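Local coordinates for ESX-1 secretion-associated protein EspB (Mycobacterium marinum, PDB 7P0Z), which is secreted by the ESX-1 (type VII) system and assembles into a seven-subunit, channel-like oligomer that probably has a role in protein transport, at residues V11-L17 against A80-V86; D33-P38 against S150-F154; S75-A81 against I283-P288; H199-L203 against V274-K278; F213-Q218 against Y265-L271. All coordinates share one frame; numbering follows the deposited sequence.

Overall arrangement
The five contacts are spread along an elongated, all-helical PE–PPE bundle. Contacts 1 and 3 meet at one end, sharing A80 and A81 at the close of helix 42-81: contact 1 packs V11 and helix 13-23 on Y83 and the end of helix 42-81 by apolar and CH-pi contacts, whereas the more exposed contact 3 hangs the C-terminal tail on serine and asparagine side chains. Contact 5, the most buried, joins helix 181-224 to helix 244-268 and touches contact 2, where a proline-containing loop crosses helix 149-166. Contact 4 uses helix 181-224 again, its centre about 22 Å from that of contact 5, and is mainly apolar, with neighbouring subunits beside it.

Contact 1 of 5, residues V11-L17 against A80-V86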
# COMPACT_ATOMS: atom_id res chain seq x y z
N VAL A 11 -17.91 50.72 -5.55
CA VAL A 11 -18.05 49.51 -4.76
C VAL A 11 -19.52 49.32 -4.45
O VAL A 11 -20.17 50.22 -3.91
CB VAL A 11 -17.23 49.57 -3.46
CG1 VAL A 11 -17.25 48.23 -2.79
CG2 VAL A 11 -15.83 49.97 -3.75
N ASP A 12 -20.03 48.13 -4.77
CA ASP A 12 -21.43 47.81 -4.54
C ASP A 12 -21.60 47.22 -3.15
O ASP A 12 -21.52 46.02 -2.95
CB ASP A 12 -21.94 46.86 -5.60
CG ASP A 12 -23.42 46.89 -5.69
OD1 ASP A 12 -24.00 47.85 -5.16
OD2 ASP A 12 -24.00 45.97 -6.28
N GLN A 13 -21.87 48.10 -2.19
CA GLN A 13 -22.22 47.65 -0.85
C GLN A 13 -23.48 46.81 -0.84
O GLN A 13 -23.62 45.92 0.00
CB GLN A 13 -22.43 48.85 0.05
CG GLN A 13 -21.19 49.58 0.36
CD GLN A 13 -21.42 50.58 1.43
OE1 GLN A 13 -21.10 51.74 1.29
NE2 GLN A 13 -22.01 50.14 2.52
N GLN A 14 -24.42 47.09 -1.73
CA GLN A 14 -25.67 46.36 -1.70
C GLN A 14 -25.47 44.90 -2.04
O GLN A 14 -26.13 44.03 -1.48
CB GLN A 14 -26.69 47.01 -2.63
CG GLN A 14 -28.11 46.64 -2.33
CD GLN A 14 -28.48 46.78 -0.87
OE1 GLN A 14 -28.16 47.76 -0.23
NE2 GLN A 14 -29.15 45.78 -0.35
N GLU A 15 -24.54 44.61 -2.95
CA GLU A 15 -24.22 43.22 -3.23
C GLU A 15 -23.70 42.53 -1.99
O GLU A 15 -24.10 41.40 -1.68
CB GLU A 15 -23.19 43.12 -4.35
CG GLU A 15 -22.95 41.70 -4.78
CD GLU A 15 -21.56 41.43 -5.28
OE1 GLU A 15 -20.63 41.35 -4.47
OE2 GLU A 15 -21.38 41.27 -6.50
N ILE A 16 -22.82 43.18 -1.25
CA ILE A 16 -22.27 42.57 -0.05
C ILE A 16 -23.36 42.34 0.99
O ILE A 16 -23.41 41.28 1.62
CB ILE A 16 -21.12 43.42 0.51
CG1 ILE A 16 -20.15 43.78 -0.61
CG2 ILE A 16 -20.39 42.69 1.60
CD1 ILE A 16 -19.01 44.59 -0.15
N LEU A 17 -24.24 43.31 1.19
CA LEU A 17 -25.29 43.11 2.18
C LEU A 17 -26.23 41.99 1.78
O LEU A 17 -26.66 41.20 2.63
CB LEU A 17 -26.06 44.41 2.40
CG LEU A 17 -25.20 45.50 3.03
CD1 LEU A 17 -25.90 46.82 2.95
CD2 LEU A 17 -24.87 45.17 4.46
N ALA A 80 -18.79 45.69 4.58
CA ALA A 80 -19.59 46.60 3.80
C ALA A 80 -19.59 47.99 4.40
O ALA A 80 -19.49 48.99 3.68
CB ALA A 80 -21.02 46.07 3.69
N ALA A 81 -19.68 48.09 5.72
CA ALA A 81 -19.64 49.38 6.37
C ALA A 81 -18.31 50.07 6.19
O ALA A 81 -18.21 51.27 6.46
CB ALA A 81 -19.94 49.24 7.85
N ALA A 82 -17.29 49.36 5.73
CA ALA A 82 -16.03 50.03 5.44
C ALA A 82 -16.14 51.08 4.34
O ALA A 82 -15.20 51.86 4.16
CB ALA A 82 -14.97 49.03 5.04
N TYR A 83 -17.21 51.11 3.56
CA TYR A 83 -17.29 52.06 2.46
C TYR A 83 -18.10 53.30 2.80
O TYR A 83 -17.57 54.40 2.78
CB TYR A 83 -17.86 51.37 1.22
CG TYR A 83 -16.97 50.27 0.83
CD1 TYR A 83 -15.77 50.54 0.21
CD2 TYR A 83 -17.25 48.97 1.16
CE1 TYR A 83 -14.92 49.55 -0.11
CE2 TYR A 83 -16.41 47.96 0.84
CZ TYR A 83 -15.24 48.25 0.20
OH TYR A 83 -14.38 47.24 -0.13
N GLY A 84 -19.36 53.14 3.16
CA GLY A 84 -20.14 54.31 3.48
C GLY A 84 -21.12 53.99 4.58
O GLY A 84 -21.20 52.86 5.07
N GLU A 85 -21.88 55.01 4.97
CA GLU A 85 -22.91 54.83 5.98
C GLU A 85 -23.91 53.81 5.47
O GLU A 85 -24.17 53.70 4.27
CB GLU A 85 -23.60 56.15 6.26
CG GLU A 85 -24.61 56.50 5.18
CD GLU A 85 -23.99 57.10 3.95
OE1 GLU A 85 -22.74 57.06 3.82
OE2 GLU A 85 -24.75 57.58 3.08
N VAL A 86 -24.46 53.02 6.38
CA VAL A 86 -25.46 52.04 5.98
C VAL A 86 -26.81 52.45 6.54
O VAL A 86 -27.10 52.25 7.72
CB VAL A 86 -25.07 50.60 6.44
CG1 VAL A 86 -26.09 49.60 5.98
CG2 VAL A 86 -23.70 50.23 5.91
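V11 lies across the phenol ring of Y83, with its CG1 methyl almost above the ring centre: CG1 of V11 is 3.7 Å from the centroid of the Y83 ring and 13° off its normal, a well-centred CH-pi contact. The methyl reaches this point because it stands opposite the backbone N (chi1 -171°), while CG2 spreads over the CE1 side of the same ring. The site is the end of the PE–PPE helical bundle. Y83 follows helix 42-81, and its hydroxyl is hydrogen-bonded to NE1 of W178; together they fit the YxxxD/E and WxG elements of type VII substrates, consistent with a composite secretion signal. Next to this, helix 13-23 packs on the end of helix 42-81. A80 suits this place by being small: the CA atoms of Q13 and A80 are only 5.4 Å apart. Q13 extends its chain past Y83 in the opposite direction, the amide and ring planes 43° apart, and brings OE1 to 2.9 Å from G84 N. L17 CD1 lies 4.1 Å from V86 CG1. The A80 methyl fits between the side chains of I16 and L17, its CB 4.0 Å from I16 CG2 and L17 CD2.

Contact 2 of 5, residues D33-P38 against S150-F154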
# COMPACT_ATOMS: atom_id res chain seq x y z
N ASP A 33 -35.77 11.78 13.37
CA ASP A 33 -36.38 10.54 13.77
C ASP A 33 -35.34 9.59 14.35
O ASP A 33 -34.17 9.62 13.98
CB ASP A 33 -37.07 9.89 12.60
CG ASP A 33 -36.11 9.41 11.59
OD1 ASP A 33 -35.45 10.26 10.97
OD2 ASP A 33 -36.01 8.19 11.40
N VAL A 34 -35.78 8.76 15.27
CA VAL A 34 -34.88 7.91 16.04
C VAL A 34 -34.99 6.49 15.50
O VAL A 34 -36.09 5.92 15.51
CB VAL A 34 -35.21 7.95 17.53
CG1 VAL A 34 -34.40 6.93 18.25
CG2 VAL A 34 -34.92 9.29 18.07
N PRO A 35 -33.91 5.90 15.01
CA PRO A 35 -34.00 4.57 14.39
C PRO A 35 -34.06 3.48 15.45
O PRO A 35 -33.29 3.49 16.41
CB PRO A 35 -32.71 4.49 13.57
CG PRO A 35 -31.76 5.34 14.34
CD PRO A 35 -32.54 6.41 15.03
N GLN A 36 -34.96 2.54 15.27
CA GLN A 36 -35.11 1.44 16.21
C GLN A 36 -34.30 0.23 15.77
O GLN A 36 -33.89 0.11 14.62
CB GLN A 36 -36.57 1.03 16.36
CG GLN A 36 -37.49 2.18 16.52
CD GLN A 36 -37.09 3.05 17.67
OE1 GLN A 36 -36.56 2.58 18.66
NE2 GLN A 36 -37.35 4.34 17.55
N ALA A 37 -34.07 -0.66 16.71
CA ALA A 37 -33.34 -1.87 16.42
C ALA A 37 -34.14 -2.74 15.46
O ALA A 37 -35.34 -2.91 15.65
CB ALA A 37 -33.07 -2.64 17.70
N PRO A 38 -33.52 -3.26 14.42
CA PRO A 38 -34.26 -4.09 13.46
C PRO A 38 -34.79 -5.38 14.05
O PRO A 38 -35.81 -5.89 13.58
CB PRO A 38 -33.23 -4.35 12.37
CG PRO A 38 -32.14 -3.40 12.61
CD PRO A 38 -32.11 -3.11 14.05
N SER A 150 -37.83 1.29 10.25
CA SER A 150 -37.41 2.57 10.78
C SER A 150 -35.98 2.89 10.37
O SER A 150 -35.63 4.06 10.23
CB SER A 150 -37.56 2.60 12.29
OG SER A 150 -36.59 1.79 12.89
N MET A 151 -35.16 1.87 10.15
CA MET A 151 -33.85 2.11 9.57
C MET A 151 -33.96 2.70 8.19
O MET A 151 -33.18 3.58 7.82
CB MET A 151 -33.05 0.82 9.51
CG MET A 151 -32.61 0.38 10.85
SD MET A 151 -30.96 0.92 11.23
CE MET A 151 -30.92 0.56 12.97
N VAL A 152 -34.90 2.22 7.39
CA VAL A 152 -35.04 2.73 6.04
C VAL A 152 -35.58 4.15 6.06
O VAL A 152 -35.15 5.00 5.28
CB VAL A 152 -35.91 1.78 5.21
CG1 VAL A 152 -36.08 2.32 3.83
CG2 VAL A 152 -35.26 0.45 5.14
N ASN A 153 -36.51 4.45 6.97
CA ASN A 153 -36.98 5.82 7.09
C ASN A 153 -35.84 6.75 7.51
O ASN A 153 -35.68 7.84 6.96
CB ASN A 153 -38.13 5.92 8.08
CG ASN A 153 -39.31 5.10 7.66
OD1 ASN A 153 -39.53 4.84 6.48
ND2 ASN A 153 -40.10 4.68 8.64
N PHE A 154 -35.04 6.31 8.48
CA PHE A 154 -33.87 7.05 8.91
C PHE A 154 -32.93 7.32 7.74
O PHE A 154 -32.48 8.45 7.54
CB PHE A 154 -33.18 6.23 9.99
CG PHE A 154 -31.97 6.86 10.58
CD1 PHE A 154 -32.08 7.70 11.66
CD2 PHE A 154 -30.73 6.59 10.08
CE1 PHE A 154 -30.98 8.27 12.21
CE2 PHE A 154 -29.62 7.15 10.63
CZ PHE A 154 -29.74 8.00 11.70
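This is a loop-on-helix contact near the middle of the PE–PPE bundle: the proline-containing link between helices 13-23 and 42-81 of the PE part crosses the first turns of helix 149-166 of the PPE part. P35 is central. Its rigid, puckered ring lies over one face of F154, with P35 CG 3.9 Å from the centroid of the F154 ring and displaced toward the rim, a CH-pi contact. F154 turns that face to the loop with its CG opposite the backbone N (chi1 -178°), and the carbonyl O of D33 approaches the ring edge in its plane. F154 also touches A55 of helix 42-81 and A211 of helix 181-224. Extended loop backbone needs polar partners, and S150 supplies one: Q36 N donates to S150 OG at 3.0 Å, with an N-H...O angle of 154°. That oxygen is gripped twice, being hydrogen-bonded to OD2 of D146 as well, which would fix the rotation of the hydroxyl. M151, flexible and unbranched, bends at chi2 (-95°) to run beneath the loop between P35 and P38. Its CE methyl ends 3.4 Å from the carbonyl O of Q36 and 4.0 Å from CD of P38.

Contact 3 of 5, residues S75-A81 against I283-P288; sequences SLRNAAA and IKIDPP
S75 and N78, a turn apart on helix 42-81, supply the polar grip on the tail 283-288. The S75 hydroxyl works in both directions: OG donates to the carbonyl O of I283 at 2.5 Å and accepts from I285 N at 3.0 Å. OG stands beside its own backbone N (chi1 -70°), opposite the carbonyl carbon, which turns it to the tail. The first bond is short and meets the carbonyl at 137°; the second is bent, 141° at the hydrogen. Serine suits the spot because one small group can serve an acceptor and a donor two residues apart on an extended chain. N78 ND2 donates an almost straight hydrogen bond to I285 O, although the modelled separation of 2.4 Å is too short for its exact value to be trusted. K284 and D286 point outward, joined by a weak salt bridge.

The segment is an extended C-terminal tail laid along the outside of the PE–PPE bundle and running the same way as the helix, so that S75 faces I285, N78 faces P287 and A81 faces P288.

Packing contacts lie between. The P287 ring lies side by side with the N78 amide, its CD 3.5 Å from N78 ND2. I285 turns its side chain inward, with CG1 3.7 Å from S75 CB and CG2 reaching toward the A79 methyl. At the chain end, P288 CG rests 3.9 Å from A81 CB.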
# COMPACT_ATOMS: atom_id res chain seq x y z
N SER A 75 -19.23 39.61 9.77
CA SER A 75 -18.01 40.15 9.20
C SER A 75 -18.26 40.78 7.84
O SER A 75 -17.65 41.79 7.50
CB SER A 75 -16.95 39.06 9.09
OG SER A 75 -16.48 38.69 10.36
N LEU A 76 -19.15 40.19 7.05
CA LEU A 76 -19.47 40.80 5.76
C LEU A 76 -20.14 42.15 5.93
O LEU A 76 -19.87 43.07 5.18
CB LEU A 76 -20.35 39.88 4.94
CG LEU A 76 -19.69 38.63 4.39
CD1 LEU A 76 -20.75 37.67 3.92
CD2 LEU A 76 -18.77 38.99 3.28
N ARG A 77 -21.03 42.27 6.91
CA ARG A 77 -21.67 43.55 7.13
C ARG A 77 -20.67 44.60 7.58
O ARG A 77 -20.75 45.76 7.17
CB ARG A 77 -22.80 43.41 8.13
CG ARG A 77 -23.89 42.60 7.58
CD ARG A 77 -25.08 42.62 8.44
NE ARG A 77 -26.06 41.69 7.93
CZ ARG A 77 -26.25 40.48 8.41
NH1 ARG A 77 -25.51 40.06 9.43
NH2 ARG A 77 -27.16 39.69 7.89
N ASN A 78 -19.71 44.22 8.41
CA ASN A 78 -18.68 45.16 8.78
C ASN A 78 -17.85 45.58 7.57
O ASN A 78 -17.57 46.77 7.37
CB ASN A 78 -17.80 44.57 9.87
CG ASN A 78 -18.55 44.34 11.15
OD1 ASN A 78 -19.68 44.77 11.31
ND2 ASN A 78 -17.91 43.66 12.08
N ALA A 79 -17.47 44.61 6.76
CA ALA A 79 -16.70 44.92 5.56
C ALA A 79 -17.47 45.85 4.64
O ALA A 79 -16.89 46.70 3.97
CB ALA A 79 -16.34 43.63 4.84
N ALA A 80 -18.79 45.69 4.58
CA ALA A 80 -19.59 46.60 3.80
C ALA A 80 -19.59 47.99 4.40
O ALA A 80 -19.49 48.99 3.68
CB ALA A 80 -21.02 46.07 3.69
N ALA A 81 -19.68 48.09 5.72
CA ALA A 81 -19.64 49.38 6.37
C ALA A 81 -18.31 50.07 6.19
O ALA A 81 -18.21 51.27 6.46
CB ALA A 81 -19.94 49.24 7.85
N ILE A 283 -13.91 34.25 9.32
CA ILE A 283 -13.05 35.41 9.37
C ILE A 283 -13.72 36.51 10.17
O ILE A 283 -14.93 36.71 10.11
CB ILE A 283 -12.68 35.88 7.95
CG1 ILE A 283 -11.49 36.81 8.03
CG2 ILE A 283 -13.84 36.53 7.26
CD1 ILE A 283 -11.12 37.37 6.76
N LYS A 284 -12.94 37.21 10.98
CA LYS A 284 -13.47 38.29 11.80
C LYS A 284 -13.09 39.63 11.20
O LYS A 284 -11.91 39.89 10.93
CB LYS A 284 -12.98 38.21 13.23
CG LYS A 284 -13.89 38.97 14.14
CD LYS A 284 -13.96 38.36 15.49
CE LYS A 284 -12.67 38.53 16.20
NZ LYS A 284 -12.25 39.95 16.22
N ILE A 285 -14.08 40.47 10.96
CA ILE A 285 -13.88 41.83 10.50
C ILE A 285 -14.56 42.73 11.51
O ILE A 285 -15.77 42.65 11.70
CB ILE A 285 -14.47 42.07 9.11
CG1 ILE A 285 -13.97 41.04 8.10
CG2 ILE A 285 -14.08 43.42 8.64
CD1 ILE A 285 -12.56 41.14 7.81
N ASP A 286 -13.79 43.60 12.14
CA ASP A 286 -14.37 44.49 13.12
C ASP A 286 -15.13 45.62 12.45
O ASP A 286 -14.80 46.01 11.34
CB ASP A 286 -13.30 45.06 14.01
CG ASP A 286 -12.55 44.01 14.71
OD1 ASP A 286 -13.20 43.06 15.19
OD2 ASP A 286 -11.31 44.11 14.78
N PRO A 287 -16.13 46.18 13.13
CA PRO A 287 -16.77 47.36 12.60
C PRO A 287 -15.77 48.49 12.50
O PRO A 287 -14.81 48.57 13.28
CB PRO A 287 -17.86 47.67 13.64
CG PRO A 287 -17.94 46.47 14.47
CD PRO A 287 -16.61 45.86 14.47
N PRO A 288 -15.92 49.36 11.51
CA PRO A 288 -15.09 50.53 11.30
C PRO A 288 -15.08 51.48 12.50
O PRO A 288 -16.08 51.61 13.20
CB PRO A 288 -15.75 51.20 10.10
CG PRO A 288 -16.51 50.16 9.47
CD PRO A 288 -16.99 49.26 10.52

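Contact 4 of 5, residues H199-L203 against V274-K278; sequences HMAKL and VNPPK
L203 reaches from helix 181-224 into the backbone of P276, its CD1 3.7 Å from P276 CA, while its other branch, CD2, slides past V274 with 4.0 Å to that residue's CG1. The fork is set by CG lying beside the backbone N (chi1 -70°) with the chain extended beyond, so the two methyls of one leucine reach P276 and V274. M200, one helical turn earlier, folds back at chi2 (-55°) and again at chi3 (-87°), which lays both sulfur and methyl against P276: SD and CE are each 3.9 Å from P276 CB. An unbranched, pliable side chain suits this buried place beside Y61 and L62 of helix 42-81. H199 has CG anti to the backbone N, which carries the ring out to P277; they meet obliquely, with CE1 of H199 3.4 Å from P277 CD. In the PE–PPE bundle this tail continues in the direction of helix 244-268, antiparallel to helix 181-224. N275 and K278 turn away from the contact and pack on L198 and D191 of a second subunit. Because P276 and P277 have no backbone N-H, the tail can bury an apolar flank here without stranding donors, and the remaining carbonyl, P277 O, is hydrogen-bonded to W196 NE1.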
# COMPACT_ATOMS: atom_id res chain seq x y z
N HIS A 199 -18.18 18.32 3.51
CA HIS A 199 -17.78 17.24 4.39
C HIS A 199 -18.95 16.78 5.26
O HIS A 199 -19.12 15.58 5.51
CB HIS A 199 -16.60 17.67 5.25
CG HIS A 199 -15.97 16.56 6.00
ND1 HIS A 199 -16.33 16.24 7.29
CD2 HIS A 199 -15.03 15.65 5.64
CE1 HIS A 199 -15.63 15.20 7.70
NE2 HIS A 199 -14.84 14.83 6.72
N MET A 200 -19.77 17.71 5.73
CA MET A 200 -20.91 17.34 6.55
C MET A 200 -21.94 16.58 5.75
O MET A 200 -22.58 15.66 6.26
CB MET A 200 -21.54 18.59 7.15
CG MET A 200 -20.69 19.26 8.21
SD MET A 200 -20.21 18.16 9.54
CE MET A 200 -21.62 18.35 10.60
N ALA A 201 -22.13 16.95 4.49
CA ALA A 201 -23.03 16.20 3.63
C ALA A 201 -22.51 14.79 3.42
O ALA A 201 -23.29 13.83 3.41
CB ALA A 201 -23.19 16.91 2.30
N LYS A 202 -21.21 14.65 3.26
CA LYS A 202 -20.62 13.34 3.11
C LYS A 202 -20.83 12.49 4.35
O LYS A 202 -21.10 11.29 4.27
CB LYS A 202 -19.14 13.51 2.80
CG LYS A 202 -18.45 12.30 2.39
CD LYS A 202 -17.04 12.65 2.08
CE LYS A 202 -16.94 13.40 0.76
NZ LYS A 202 -17.19 12.54 -0.42
N LEU A 203 -20.74 13.10 5.52
CA LEU A 203 -21.01 12.37 6.76
C LEU A 203 -22.47 11.96 6.85
O LEU A 203 -22.79 10.86 7.31
CB LEU A 203 -20.63 13.22 7.95
CG LEU A 203 -19.13 13.43 8.12
CD1 LEU A 203 -18.86 14.25 9.37
CD2 LEU A 203 -18.41 12.12 8.16
N VAL A 274 -19.41 8.21 14.08
CA VAL A 274 -19.22 9.30 13.14
C VAL A 274 -18.84 10.53 13.95
O VAL A 274 -19.68 11.04 14.69
CB VAL A 274 -20.49 9.57 12.32
CG1 VAL A 274 -20.27 10.71 11.36
CG2 VAL A 274 -20.88 8.34 11.58
N ASN A 275 -17.61 11.01 13.82
CA ASN A 275 -17.29 12.25 14.50
C ASN A 275 -17.11 13.39 13.51
O ASN A 275 -16.19 13.36 12.69
CB ASN A 275 -16.08 12.17 15.42
CG ASN A 275 -14.86 11.73 14.74
OD1 ASN A 275 -14.88 11.30 13.60
ND2 ASN A 275 -13.73 11.94 15.39
N PRO A 276 -17.96 14.39 13.58
CA PRO A 276 -17.87 15.51 12.66
C PRO A 276 -16.74 16.44 13.06
O PRO A 276 -16.55 16.71 14.26
CB PRO A 276 -19.22 16.21 12.82
CG PRO A 276 -20.03 15.30 13.67
CD PRO A 276 -19.11 14.51 14.47
N PRO A 277 -15.98 16.96 12.11
CA PRO A 277 -15.03 18.01 12.44
C PRO A 277 -15.77 19.29 12.76
O PRO A 277 -16.87 19.54 12.26
CB PRO A 277 -14.21 18.15 11.16
CG PRO A 277 -15.15 17.75 10.11
CD PRO A 277 -16.08 16.73 10.67
N LYS A 278 -15.19 20.10 13.61
CA LYS A 278 -15.82 21.37 13.88
C LYS A 278 -15.60 22.29 12.69
O LYS A 278 -14.63 22.15 11.95
CB LYS A 278 -15.25 22.01 15.13
CG LYS A 278 -13.82 22.35 15.04
CD LYS A 278 -13.42 22.95 16.34
CE LYS A 278 -14.16 24.24 16.56
NZ LYS A 278 -13.81 24.90 17.83

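Contact 5 of 5, residues F213-Q218 against Y265-L271; sequences FMAQLQ and YNTKADL
L217 forms the tight centre, laid over one face of the Y265 ring: its CD2 is 4.2 Å from the centroid of the Y265 ring and 18° off the normal, a CH-pi contact displaced toward the rim. The same CD2 methyl lies 3.9 Å from A269 CB, where a small residue lets the two backbones come close. M214 folds around that alanine, bent at chi2 (-51°) and chi3 (-62°), so that its CE is 4.0 Å from A269 CB while CG meets L271 CD1 at 3.9 Å. On this inner side the sole cross-contact hydrogen bond is short: Y265 OH donates to Q218 OE1 at 2.5 Å, arriving straight on from beyond the carbonyl oxygen, with the amide plane perpendicular to the ring. The amide is held at its other end too, NE2 donating to OE1 of Q147, which satisfies a buried polar group.

Here two antiparallel PPE helices, 181-224 and 244-268, pack together, and helix 42-81 of the PE part covers M214 through A47 and Y265 through A44.

The solvent side is looser. F213 crosses K268 at about a right angle, and its ring edge is turned to the K268 backbone, CE2 lying 3.4 Å from K268 O. K268 offers mainly CB and leads its amine away, as suits a lysine at the margin of an apolar patch.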
# COMPACT_ATOMS: atom_id res chain seq x y z
N PHE A 213 -27.26 -0.37 5.37
CA PHE A 213 -26.51 -1.58 5.62
C PHE A 213 -27.17 -2.42 6.70
O PHE A 213 -27.23 -3.64 6.59
CB PHE A 213 -25.10 -1.21 6.02
CG PHE A 213 -24.23 -2.36 6.28
CD1 PHE A 213 -23.54 -2.95 5.26
CD2 PHE A 213 -24.12 -2.87 7.55
CE1 PHE A 213 -22.73 -4.00 5.50
CE2 PHE A 213 -23.32 -3.94 7.78
CZ PHE A 213 -22.62 -4.50 6.76
N MET A 214 -27.66 -1.78 7.75
CA MET A 214 -28.32 -2.52 8.81
C MET A 214 -29.60 -3.17 8.32
O MET A 214 -29.90 -4.31 8.67
CB MET A 214 -28.60 -1.61 9.99
CG MET A 214 -27.40 -1.39 10.87
SD MET A 214 -26.60 -2.91 11.38
CE MET A 214 -27.90 -3.71 12.31
N ALA A 215 -30.37 -2.45 7.51
CA ALA A 215 -31.57 -3.06 6.96
C ALA A 215 -31.24 -4.27 6.09
O ALA A 215 -31.89 -5.32 6.19
CB ALA A 215 -32.35 -2.02 6.17
N GLN A 216 -30.24 -4.16 5.23
CA GLN A 216 -29.90 -5.29 4.39
C GLN A 216 -29.35 -6.45 5.22
O GLN A 216 -29.57 -7.61 4.88
CB GLN A 216 -28.90 -4.90 3.32
CG GLN A 216 -29.49 -3.93 2.39
CD GLN A 216 -30.85 -4.38 1.92
OE1 GLN A 216 -31.87 -3.81 2.30
NE2 GLN A 216 -30.87 -5.40 1.09
N LEU A 217 -28.63 -6.15 6.29
CA LEU A 217 -28.16 -7.19 7.17
C LEU A 217 -29.31 -7.93 7.81
O LEU A 217 -29.28 -9.16 7.95
CB LEU A 217 -27.26 -6.61 8.25
CG LEU A 217 -26.59 -7.65 9.14
CD1 LEU A 217 -25.65 -8.54 8.34
CD2 LEU A 217 -25.89 -7.02 10.32
N GLN A 218 -30.34 -7.20 8.22
CA GLN A 218 -31.50 -7.86 8.80
C GLN A 218 -32.15 -8.80 7.80
O GLN A 218 -32.50 -9.93 8.14
CB GLN A 218 -32.49 -6.82 9.29
CG GLN A 218 -33.70 -7.41 9.97
CD GLN A 218 -33.34 -8.14 11.25
OE1 GLN A 218 -32.32 -7.87 11.87
NE2 GLN A 218 -34.20 -9.05 11.66
N TYR A 265 -23.77 -11.77 11.94
CA TYR A 265 -24.60 -10.66 12.35
C TYR A 265 -23.90 -9.81 13.39
O TYR A 265 -23.96 -8.59 13.34
CB TYR A 265 -25.90 -11.18 12.91
CG TYR A 265 -27.02 -10.20 12.97
CD1 TYR A 265 -27.21 -9.43 14.10
CD2 TYR A 265 -27.90 -10.07 11.93
CE1 TYR A 265 -28.25 -8.54 14.17
CE2 TYR A 265 -28.94 -9.19 11.99
CZ TYR A 265 -29.11 -8.43 13.10
OH TYR A 265 -30.16 -7.55 13.15
N ASN A 266 -23.26 -10.45 14.36
CA ASN A 266 -22.69 -9.70 15.45
C ASN A 266 -21.47 -8.93 15.00
O ASN A 266 -21.21 -7.83 15.51
CB ASN A 266 -22.35 -10.63 16.59
CG ASN A 266 -23.56 -11.07 17.32
OD1 ASN A 266 -24.65 -10.55 17.10
ND2 ASN A 266 -23.40 -12.05 18.19
N THR A 267 -20.71 -9.45 14.06
CA THR A 267 -19.56 -8.66 13.70
C THR A 267 -19.91 -7.57 12.71
O THR A 267 -19.39 -6.46 12.79
CB THR A 267 -18.45 -9.53 13.15
OG1 THR A 267 -18.91 -10.23 12.00
CG2 THR A 267 -18.05 -10.51 14.20
N LYS A 268 -20.79 -7.84 11.76
CA LYS A 268 -21.09 -6.81 10.78
C LYS A 268 -21.98 -5.72 11.35
O LYS A 268 -21.99 -4.62 10.80
CB LYS A 268 -21.75 -7.42 9.56
CG LYS A 268 -20.81 -8.20 8.74
CD LYS A 268 -21.40 -8.51 7.42
CE LYS A 268 -20.44 -9.34 6.65
NZ LYS A 268 -19.19 -8.62 6.44
N ALA A 269 -22.70 -5.98 12.42
CA ALA A 269 -23.52 -4.96 13.03
C ALA A 269 -22.74 -4.08 13.98
O ALA A 269 -23.34 -3.41 14.81
CB ALA A 269 -24.69 -5.60 13.77
N ASP A 270 -21.43 -4.08 13.89
CA ASP A 270 -20.60 -3.22 14.72
C ASP A 270 -20.26 -1.98 13.92
O ASP A 270 -19.36 -2.00 13.08
CB ASP A 270 -19.36 -3.97 15.16
CG ASP A 270 -18.80 -3.45 16.44
OD1 ASP A 270 -19.59 -3.18 17.36
OD2 ASP A 270 -17.57 -3.32 16.53
N LEU A 271 -20.99 -0.90 14.17
CA LEU A 271 -20.92 0.28 13.33
C LEU A 271 -19.88 1.26 13.82
O LEU A 271 -19.70 1.45 15.01
CB LEU A 271 -22.27 0.97 13.26
CG LEU A 271 -23.28 0.09 12.55
CD1 LEU A 271 -24.63 0.76 12.52
CD2 LEU A 271 -22.79 -0.19 11.15